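Local coordinates for beta-ketoacyl-[acyl-carrier-protein] synthase FabY (Pseudomonas aeruginosa, PDB 4CW4), which catalyses the condensation of acetyl-CoA with malonyl-ACP to give acetoacetyl-ACP, the primer that starts fatty acid synthesis, at residues G329-E334 with C359-A364; V91-P96 with V346-A351; K472-H477 with G501-D506. One frame throughout, in Å; residues are numbered along the deposited sequence. Where two conformers were deposited one is given.

Overall arrangement
The three contacts lie close together on one side of the chain's centre, with centres about 11 Å (contacts 1 and 2), about 13 Å (1 and 3) and about 12 Å (2 and 3) apart. His477, a predicted active-site residue, ties 359-364 to 472-477 by two probable backbone hydrogen bonds: its N lies 2.8 Å from Thr362 O, and its O lies 3.0 Å from Ala364 N. The Phe361 side chain of contact 1 approaches that of His477 to about 4 Å and that of the inferred nucleophile Cys286 to about 6 Å. Contact 2 reaches contact 1 through packing of Ala351 against Thr362, and contact 3 through a probable hydrogen bond from Arg350 NE to Thr504 O, 2.9 Å.

Contact 1: residues G329-E334 with C359-A364; sequences GALATE and CGFTLA
Leu331 and Phe361 face each other across a single beta bridge, where the loop after helix 319-327 meets the one leading into strand 366-374 of the ketosynthase core. Two backbone bonds make the bridge: Phe361 N gives its hydrogen to Ala330 O at 2.9 Å, and Ala332 N gives its own to Phe361 O at 3.0 Å. Phe361 leaves its backbone heading away from the other loop, but with CG lodged between the backbone N and the carbonyl carbon (chi1 79°) the ring swings back. Leu331 reaches over that ring with one methyl. CD2 stands 3.5 Å from the ring centroid, 15° off the normal, a CH-pi contact over the face and somewhat nearer the rim, while Ala330 CB meets the same ring at CE2, 3.8 Å away. The ring also meets that of His477, a predicted active-site residue, and stands edge-to-face with Tyr325. The backbones run close at Gly360, whose CA lies 3.3 Å from Ala330 O. Away from the ring, Ala332 CB packs on Cys359 SG. Thr333 N-caps the following helix through Gly336 N, while its own N donates to a water at 2.9 Å; that water lies 2.8 Å from Cys359 O, to which it can donate, one of several acceptors competing for its protons.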
loop_
_atom_site.group_PDB
_atom_site.type_symbol
_atom_site.label_atom_id
_atom_site.label_comp_id
_atom_site.label_asym_id
_atom_site.label_seq_id
_atom_site.Cartn_x
_atom_site.Cartn_y
_atom_site.Cartn_z
ATOM N N GLY A 329 7.711 3.520 21.765
ATOM C CA GLY A 329 8.246 2.544 22.699
ATOM C C GLY A 329 8.360 1.150 22.113
ATOM O O GLY A 329 8.417 0.179 22.854
ATOM N N ALA A 330 8.411 1.044 20.788
ATOM C CA ALA A 330 8.361 -0.256 20.102
ATOM C C ALA A 330 9.695 -0.957 19.956
ATOM O O ALA A 330 9.718 -2.176 19.757
ATOM C CB ALA A 330 7.733 -0.088 18.730
ATOM N N LEU A 331 10.801 -0.206 19.994
ATOM C CA LEU A 331 12.122 -0.765 19.681
ATOM C C LEU A 331 12.947 -1.045 20.915
ATOM O O LEU A 331 12.788 -0.384 21.935
ATOM C CB LEU A 331 12.925 0.180 18.794
ATOM C CG LEU A 331 12.263 0.602 17.474
ATOM C CD1 LEU A 331 13.211 1.508 16.705
ATOM C CD2 LEU A 331 11.840 -0.608 16.634
ATOM N N ALA A 332 13.844 -2.023 20.800
ATOM C CA ALA A 332 14.836 -2.283 21.839
ATOM C C ALA A 332 15.865 -1.160 21.847
ATOM O O ALA A 332 16.576 -0.959 20.869
ATOM C CB ALA A 332 15.531 -3.595 21.574
ATOM N N THR A 333 15.958 -0.450 22.966
ATOM C CA THR A 333 16.945 0.619 23.109
ATOM C C THR A 333 18.194 0.111 23.827
ATOM O O THR A 333 18.180 -0.943 24.459
ATOM C CB THR A 333 16.382 1.758 23.954
ATOM O OG1 THR A 333 16.205 1.304 25.296
ATOM C CG2 THR A 333 15.050 2.265 23.390
ATOM N N GLU A 334 19.285 0.856 23.724
ATOM C CA GLU A 334 20.467 0.522 24.503
ATOM C C GLU A 334 20.139 0.453 25.999
ATOM O O GLU A 334 20.537 -0.482 26.686
ATOM C CB GLU A 334 21.584 1.526 24.239
ATOM C CG GLU A 334 22.847 1.296 25.058
ATOM C CD GLU A 334 23.977 2.186 24.594
ATOM O OE1 GLU A 334 23.813 3.430 24.635
ATOM O OE2 GLU A 334 25.029 1.643 24.193
ATOM N N CYS A 359 12.766 -6.374 25.227
ATOM C CA CYS A 359 12.414 -4.970 25.425
ATOM C C CYS A 359 12.154 -4.199 24.134
ATOM O O CYS A 359 12.370 -2.986 24.074
ATOM C CB CYS A 359 13.513 -4.285 26.232
ATOM S SG CYS A 359 15.168 -4.346 25.474
ATOM N N GLY A 360 11.613 -4.881 23.126
ATOM C CA GLY A 360 11.210 -4.221 21.892
ATOM C C GLY A 360 11.868 -4.847 20.680
ATOM O O GLY A 360 12.882 -5.553 20.790
ATOM N N PHE A 361 11.296 -4.577 19.511
ATOM C CA PHE A 361 11.801 -5.176 18.299
ATOM C C PHE A 361 13.013 -4.424 17.753
ATOM O O PHE A 361 13.337 -3.313 18.190
ATOM C CB PHE A 361 10.674 -5.432 17.263
ATOM C CG PHE A 361 10.201 -4.238 16.453
ATOM C CD1 PHE A 361 10.835 -3.869 15.283
ATOM C CD2 PHE A 361 9.031 -3.600 16.787
ATOM C CE1 PHE A 361 10.367 -2.850 14.496
ATOM C CE2 PHE A 361 8.544 -2.553 15.992
ATOM C CZ PHE A 361 9.228 -2.190 14.851
ATOM N N THR A 362 13.695 -5.065 16.813
ATOM C CA THR A 362 14.828 -4.498 16.111
ATOM C C THR A 362 14.473 -4.312 14.646
ATOM O O THR A 362 14.066 -5.254 13.972
ATOM C CB THR A 362 16.028 -5.448 16.226
ATOM O OG1 THR A 362 16.473 -5.467 17.587
ATOM C CG2 THR A 362 17.181 -5.019 15.317
ATOM N N LEU A 363 14.647 -3.092 14.162
ATOM C CA LEU A 363 14.355 -2.748 12.788
ATOM C C LEU A 363 15.382 -3.383 11.848
ATOM O O LEU A 363 16.566 -3.426 12.160
ATOM C CB LEU A 363 14.394 -1.230 12.671
ATOM C CG LEU A 363 13.896 -0.593 11.398
ATOM C CD1 LEU A 363 12.424 -0.864 11.212
ATOM C CD2 LEU A 363 14.160 0.890 11.463
ATOM N N ALA A 364 14.930 -3.857 10.688
ATOM C CA ALA A 364 15.788 -4.528 9.731
ATOM C C ALA A 364 15.379 -4.217 8.296
ATOM O O ALA A 364 14.245 -3.822 8.024
ATOM C CB ALA A 364 15.749 -6.017 9.948
HETATM O O HOH W 1 10.750 -0.507 24.092
HETATM O O HOH W 2 16.750 -2.276 18.354
HETATM O O HOH W 3 14.033 -1.032 25.096
#

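Contact 2: residues V91-P96 with V346-A351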
loop_
_atom_site.group_PDB
_atom_site.type_symbol
_atom_site.label_atom_id
_atom_site.label_comp_id
_atom_site.label_asym_id
_atom_site.label_seq_id
_atom_site.Cartn_x
_atom_site.Cartn_y
_atom_site.Cartn_z
ATOM N N VAL A 91 21.644 -9.346 13.132
ATOM C CA VAL A 91 21.401 -8.162 13.962
ATOM C C VAL A 91 22.706 -7.733 14.644
ATOM O O VAL A 91 23.440 -8.557 15.190
ATOM C CB VAL A 91 20.330 -8.447 15.041
ATOM C CG1 VAL A 91 20.232 -7.304 16.045
ATOM C CG2 VAL A 91 19.002 -8.717 14.383
ATOM N N ARG A 92 23.004 -6.435 14.600
ATOM C CA ARG A 92 24.232 -5.893 15.201
ATOM C C ARG A 92 24.134 -4.378 15.298
ATOM O O ARG A 92 23.158 -3.796 14.817
ATOM C CB ARG A 92 25.455 -6.302 14.367
ATOM C CG ARG A 92 25.400 -5.892 12.897
ATOM C CD ARG A 92 26.375 -6.735 12.064
ATOM N NE ARG A 92 26.577 -6.180 10.724
ATOM C CZ ARG A 92 25.773 -6.370 9.684
ATOM N NH1 ARG A 92 24.704 -7.160 9.774
ATOM N NH2 ARG A 92 26.054 -5.781 8.534
ATOM N N ARG A 93 25.149 -3.740 15.867
ATOM C CA ARG A 93 25.157 -2.283 15.983
ATOM C C ARG A 93 25.085 -1.674 14.587
ATOM O O ARG A 93 25.662 -2.199 13.632
ATOM C CB ARG A 93 26.416 -1.791 16.726
ATOM C CG ARG A 93 26.319 -0.357 17.264
ATOM C CD ARG A 93 27.508 -0.005 18.162
ATOM N NE ARG A 93 27.223 1.148 19.047
ATOM C CZ ARG A 93 27.298 2.424 18.669
ATOM N NH1 ARG A 93 27.666 2.749 17.423
ATOM N NH2 ARG A 93 27.017 3.388 19.537
ATOM N N ILE A 94 24.366 -0.565 14.472
ATOM C CA ILE A 94 24.180 0.116 13.198
ATOM C C ILE A 94 25.495 0.699 12.693
ATOM O O ILE A 94 26.174 1.430 13.417
ATOM C CB ILE A 94 23.146 1.243 13.326
ATOM C CG1 ILE A 94 21.768 0.660 13.676
ATOM C CG2 ILE A 94 23.068 2.058 12.017
ATOM C CD1 ILE A 94 20.749 1.700 14.074
ATOM N N GLU A 95 25.825 0.379 11.450
ATOM C CA GLU A 95 27.127 0.704 10.861
ATOM C C GLU A 95 27.079 1.994 10.052
ATOM O O GLU A 95 26.008 2.451 9.655
ATOM C CB GLU A 95 27.629 -0.496 10.045
ATOM C CG GLU A 95 27.898 -1.694 10.957
ATOM C CD GLU A 95 28.308 -2.952 10.237
ATOM O OE1 GLU A 95 28.529 -2.910 9.004
ATOM O OE2 GLU A 95 28.433 -3.989 10.929
ATOM N N PRO A 96 28.254 2.603 9.820
ATOM C CA PRO A 96 28.278 3.956 9.257
ATOM C C PRO A 96 27.684 4.121 7.870
ATOM O O PRO A 96 27.318 5.233 7.496
ATOM C CB PRO A 96 29.766 4.308 9.202
ATOM C CG PRO A 96 30.472 3.296 10.002
ATOM C CD PRO A 96 29.592 2.122 10.202
ATOM N N VAL A 346 26.457 -3.300 26.246
ATOM C CA VAL A 346 25.469 -4.237 25.717
ATOM C C VAL A 346 25.975 -5.043 24.529
ATOM O O VAL A 346 26.752 -4.547 23.728
ATOM C CB VAL A 346 24.219 -3.444 25.253
ATOM C CG1 VAL A 346 23.272 -4.289 24.398
ATOM C CG2 VAL A 346 23.512 -2.871 26.465
ATOM N N ASP A 347 25.483 -6.276 24.403
ATOM C CA ASP A 347 25.724 -7.085 23.217
ATOM C C ASP A 347 24.590 -6.857 22.201
ATOM O O ASP A 347 23.517 -7.486 22.289
ATOM C CB ASP A 347 25.792 -8.559 23.599
ATOM C CG ASP A 347 26.128 -9.467 22.425
ATOM O OD1 ASP A 347 26.199 -8.977 21.270
ATOM O OD2 ASP A 347 26.327 -10.686 22.677
ATOM N N PHE A 348 24.806 -5.955 21.246
ATOM C CA PHE A 348 23.751 -5.613 20.314
ATOM C C PHE A 348 23.429 -6.764 19.372
ATOM O O PHE A 348 22.389 -6.749 18.743
ATOM C CB PHE A 348 24.084 -4.350 19.536
ATOM C CG PHE A 348 24.032 -3.109 20.375
ATOM C CD1 PHE A 348 22.824 -2.605 20.785
ATOM C CD2 PHE A 348 25.196 -2.458 20.768
ATOM C CE1 PHE A 348 22.755 -1.467 21.575
ATOM C CE2 PHE A 348 25.133 -1.319 21.549
ATOM C CZ PHE A 348 23.898 -0.828 21.960
ATOM N N ARG A 349 24.311 -7.757 19.280
ATOM C CA ARG A 349 23.988 -8.949 18.502
ATOM C C ARG A 349 22.848 -9.739 19.114
ATOM O O ARG A 349 22.233 -10.557 18.431
ATOM C CB ARG A 349 25.227 -9.826 18.313
ATOM C CG ARG A 349 26.263 -9.087 17.474
ATOM C CD ARG A 349 27.594 -9.771 17.258
ATOM N NE ARG A 349 28.334 -8.982 16.258
ATOM C CZ ARG A 349 29.080 -7.918 16.529
ATOM N NH1 ARG A 349 29.267 -7.523 17.785
ATOM N NH2 ARG A 349 29.676 -7.261 15.544
ATOM N N ARG A 350 22.547 -9.472 20.383
ATOM C CA ARG A 350 21.437 -10.146 21.062
ATOM C C ARG A 350 20.299 -9.155 21.320
ATOM O O ARG A 350 19.508 -9.327 22.249
ATOM C CB ARG A 350 21.917 -10.786 22.359
ATOM C CG ARG A 350 22.930 -11.903 22.115
ATOM C CD ARG A 350 23.482 -12.467 23.404
ATOM N NE ARG A 350 22.452 -13.107 24.207
ATOM C CZ ARG A 350 22.613 -13.571 25.436
ATOM N NH1 ARG A 350 23.786 -13.477 26.045
ATOM N NH2 ARG A 350 21.580 -14.118 26.067
ATOM N N ALA A 351 20.178 -8.132 20.477
ATOM C CA ALA A 351 19.115 -7.148 20.690
ATOM C C ALA A 351 17.726 -7.768 20.533
ATOM O O ALA A 351 16.769 -7.316 21.159
ATOM C CB ALA A 351 19.263 -5.975 19.756
HETATM O O HOH W 4 22.913 -11.158 15.844
#
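At strand 91-93, which pairs antiparallel with 169-171, a short 3-10 turn at 348-349 closes over the strand, and Val91, Arg92 and Arg93 meet Phe348, Arg349 and Ala351. Val91 points toward the turn. With CG1 anti to the backbone N (chi1 171°), that methyl lies 3.5 Å from Phe348 O and 4.1 Å from Ala351 CB. Its carbonyl is used twice: Arg349 CA makes a CA-H...O contact with Val91 O at 3.4 Å, and a water donates to both Val91 O and Arg349 O, each 2.7 Å away. This water is the polar link between the two backbones.

Phe348 and Arg93 run side by side in the same direction, the guanidinium and ring planes 75° apart and so not stacked. Phe348 CE2 sits at the edge of the guanidinium, near Arg93 NE; Arg93 NH2 is engaged by Asp102. Val346 CG1 lies over the centre of one face of the Phe348 ring.

Arg92 CB lies loosely over one face of the Arg349 guanidinium, and Arg349 sends NH2 to Ala87 O. Arg92 is held by Glu95, with Arg92 NE to Glu95 OE2 at 2.9 Å, and by the carbonyls of Leu90, Gln172 and Leu173. Two arginines thus pack together with their charged ends directed to separate acceptors. Arg349 NH2 is 5.8 Å from Arg92 NE and equally 5.8 Å from Glu95 OE2, so the Glu95 carboxylate probably eases whatever repulsion remains between them.

Contact 3: residues K472-H477 with G501-D506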
loop_
_atom_site.group_PDB
_atom_site.type_symbol
_atom_site.label_atom_id
_atom_site.label_comp_id
_atom_site.label_asym_id
_atom_site.label_seq_id
_atom_site.Cartn_x
_atom_site.Cartn_y
_atom_site.Cartn_z
ATOM N N LYS A 472 13.229 -13.607 13.623
ATOM C CA LYS A 472 13.632 -12.235 13.972
ATOM C C LYS A 472 14.777 -12.208 14.979
ATOM O O LYS A 472 15.454 -11.190 15.131
ATOM C CB LYS A 472 12.448 -11.416 14.497
ATOM C CG LYS A 472 11.356 -11.155 13.448
ATOM C CD LYS A 472 10.168 -10.399 14.033
ATOM C CE LYS A 472 9.047 -10.185 13.014
ATOM N NZ LYS A 472 8.507 -11.469 12.491
ATOM N N ALA A 473 15.019 -13.320 15.666
ATOM C CA ALA A 473 16.187 -13.397 16.541
ATOM C C ALA A 473 17.473 -13.182 15.743
ATOM O O ALA A 473 18.452 -12.596 16.242
ATOM C CB ALA A 473 16.231 -14.752 17.230
ATOM N N TYR A 474 17.473 -13.711 14.525
ATOM C CA TYR A 474 18.629 -13.628 13.628
ATOM C C TYR A 474 18.688 -12.348 12.804
ATOM O O TYR A 474 19.758 -11.742 12.687
ATOM C CB TYR A 474 18.646 -14.820 12.666
ATOM C CG TYR A 474 18.780 -16.160 13.339
ATOM C CD1 TYR A 474 20.027 -16.616 13.753
ATOM C CD2 TYR A 474 17.675 -16.973 13.580
ATOM C CE1 TYR A 474 20.186 -17.847 14.359
ATOM C CE2 TYR A 474 17.825 -18.210 14.206
ATOM C CZ TYR A 474 19.088 -18.640 14.589
ATOM O OH TYR A 474 19.267 -19.856 15.201
ATOM N N VAL A 475 17.570 -11.980 12.169
ATOM C CA VAL A 475 17.598 -10.930 11.153
ATOM C C VAL A 475 16.748 -9.717 11.489
ATOM O O VAL A 475 16.608 -8.827 10.675
ATOM C CB VAL A 475 17.166 -11.490 9.767
ATOM C CG1 VAL A 475 18.106 -12.613 9.342
ATOM C CG2 VAL A 475 15.694 -11.970 9.785
ATOM N N GLY A 476 16.220 -9.668 12.702
ATOM C CA GLY A 476 15.376 -8.559 13.090
ATOM C C GLY A 476 14.074 -8.555 12.321
ATOM O O GLY A 476 13.697 -9.557 11.700
ATOM N N HIS A 477 13.383 -7.426 12.401
ATOM C CA HIS A 477 12.037 -7.250 11.892
ATOM C C HIS A 477 12.061 -6.350 10.665
ATOM O O HIS A 477 12.224 -5.139 10.779
ATOM C CB HIS A 477 11.210 -6.609 12.999
ATOM C CG HIS A 477 9.744 -6.625 12.744
ATOM N ND1 HIS A 477 9.223 -6.793 11.486
ATOM C CD2 HIS A 477 8.687 -6.511 13.583
ATOM C CE1 HIS A 477 7.900 -6.797 11.558
ATOM N NE2 HIS A 477 7.549 -6.626 12.818
ATOM N N GLY A 501 17.238 -22.646 16.440
ATOM C CA GLY A 501 16.973 -22.223 17.801
ATOM C C GLY A 501 16.838 -20.712 17.911
ATOM O O GLY A 501 17.182 -19.974 16.998
ATOM N N ILE A 502 16.347 -20.258 19.055
ATOM C CA ILE A 502 16.346 -18.827 19.392
ATOM C C ILE A 502 17.623 -18.613 20.206
ATOM O O ILE A 502 17.623 -18.669 21.440
ATOM C CB ILE A 502 15.090 -18.407 20.174
ATOM C CG1 ILE A 502 13.824 -18.905 19.454
ATOM C CG2 ILE A 502 15.090 -16.887 20.342
ATOM C CD1 ILE A 502 12.527 -18.541 20.144
ATOM N N LYS A 503 18.735 -18.407 19.511
ATOM C CA LYS A 503 20.046 -18.506 20.168
ATOM C C LYS A 503 20.392 -17.297 21.010
ATOM O O LYS A 503 21.320 -17.346 21.813
ATOM C CB LYS A 503 21.141 -18.769 19.134
ATOM C CG LYS A 503 20.962 -20.088 18.456
ATOM C CD LYS A 503 22.048 -20.374 17.440
ATOM C CE LYS A 503 21.716 -21.649 16.750
ATOM N NZ LYS A 503 21.957 -21.548 15.310
ATOM N N THR A 504 19.647 -16.213 20.830
ATOM C CA THR A 504 19.903 -14.985 21.554
ATOM C C THR A 504 19.365 -14.982 22.984
ATOM O O THR A 504 19.722 -14.103 23.768
ATOM C CB THR A 504 19.270 -13.816 20.828
ATOM O OG1 THR A 504 17.882 -14.113 20.626
ATOM C CG2 THR A 504 19.938 -13.575 19.485
ATOM N N ILE A 505 18.511 -15.947 23.332
ATOM C CA ILE A 505 17.933 -16.001 24.681
ATOM C C ILE A 505 18.602 -17.071 25.524
ATOM O O ILE A 505 19.116 -18.067 25.003
ATOM C CB ILE A 505 16.380 -16.176 24.667
ATOM C CG1 ILE A 505 15.967 -17.584 24.246
ATOM C CG2 ILE A 505 15.752 -15.114 23.756
ATOM C CD1 ILE A 505 14.468 -17.829 24.379
ATOM N N ASP A 506 18.586 -16.875 26.838
ATOM C CA ASP A 506 19.180 -17.856 27.739
ATOM C C ASP A 506 18.184 -18.827 28.265
ATOM O O ASP A 506 18.537 -19.931 28.683
ATOM C CB ASP A 506 19.859 -17.147 28.889
ATOM C CG ASP A 506 21.128 -16.506 28.453
ATOM O OD1 ASP A 506 21.905 -17.223 27.803
ATOM O OD2 ASP A 506 21.318 -15.300 28.694
#
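The phenol of Tyr474 is the polar centre here, meeting Gly501 and Lys503. Tyr474 OH donates to Gly501 O at 2.8 Å, a weak bond in its geometry, and accepts from Lys503 NZ at 3.2 Å. The two partners reach it differently: the ammonium comes in at the ring edge, near the ring plane, whereas the carbonyl oxygen approaches obliquely and also lies 3.3 Å from Tyr474 CZ. Lys503 crosses the tyrosine at a slant. Its chain is extended until a last torsion far from staggered (chi4 137°) bends NZ round the hydroxyl.

Beside this polar pair, Ala473 aims its methyl into the other loop, where CB touches Ile502 CG2 at 3.9 Å and Thr504 OG1 at 3.8 Å. Thr504 CG2 in turn rests on Ala473 O, at 3.7 Å. A type I turn from Ile502 to Ile505, closed by a weak bond from Ile505 N to Ile502 O, brings these side chains up to the helix.

One shell out, acidic residues set the lysine in place. Lys503 NZ forms salt bridges with Glu36 and Asp523, and Asp523 also takes the N-H of Gly501, so a single carboxylate steadies both partners of the phenol. Thr504 OG1 is bonded to Ser352 O.

The short helix 472-475 ends at Gly476, which has positive phi and a hydrogen bond from its N to Lys472 O. From there the chain turns into His477, whose ring carries Lys472 CE 3.6 Å above the centre of one face, while Lys472 NZ bonds to His439 O. His477 also touches Cys286. His477 and His439 are predicted, and Cys286 inferred, active-site residues, consistent with the Cys-His-His triad of KAS I/II-type ketosynthases, with Lys472 beside it.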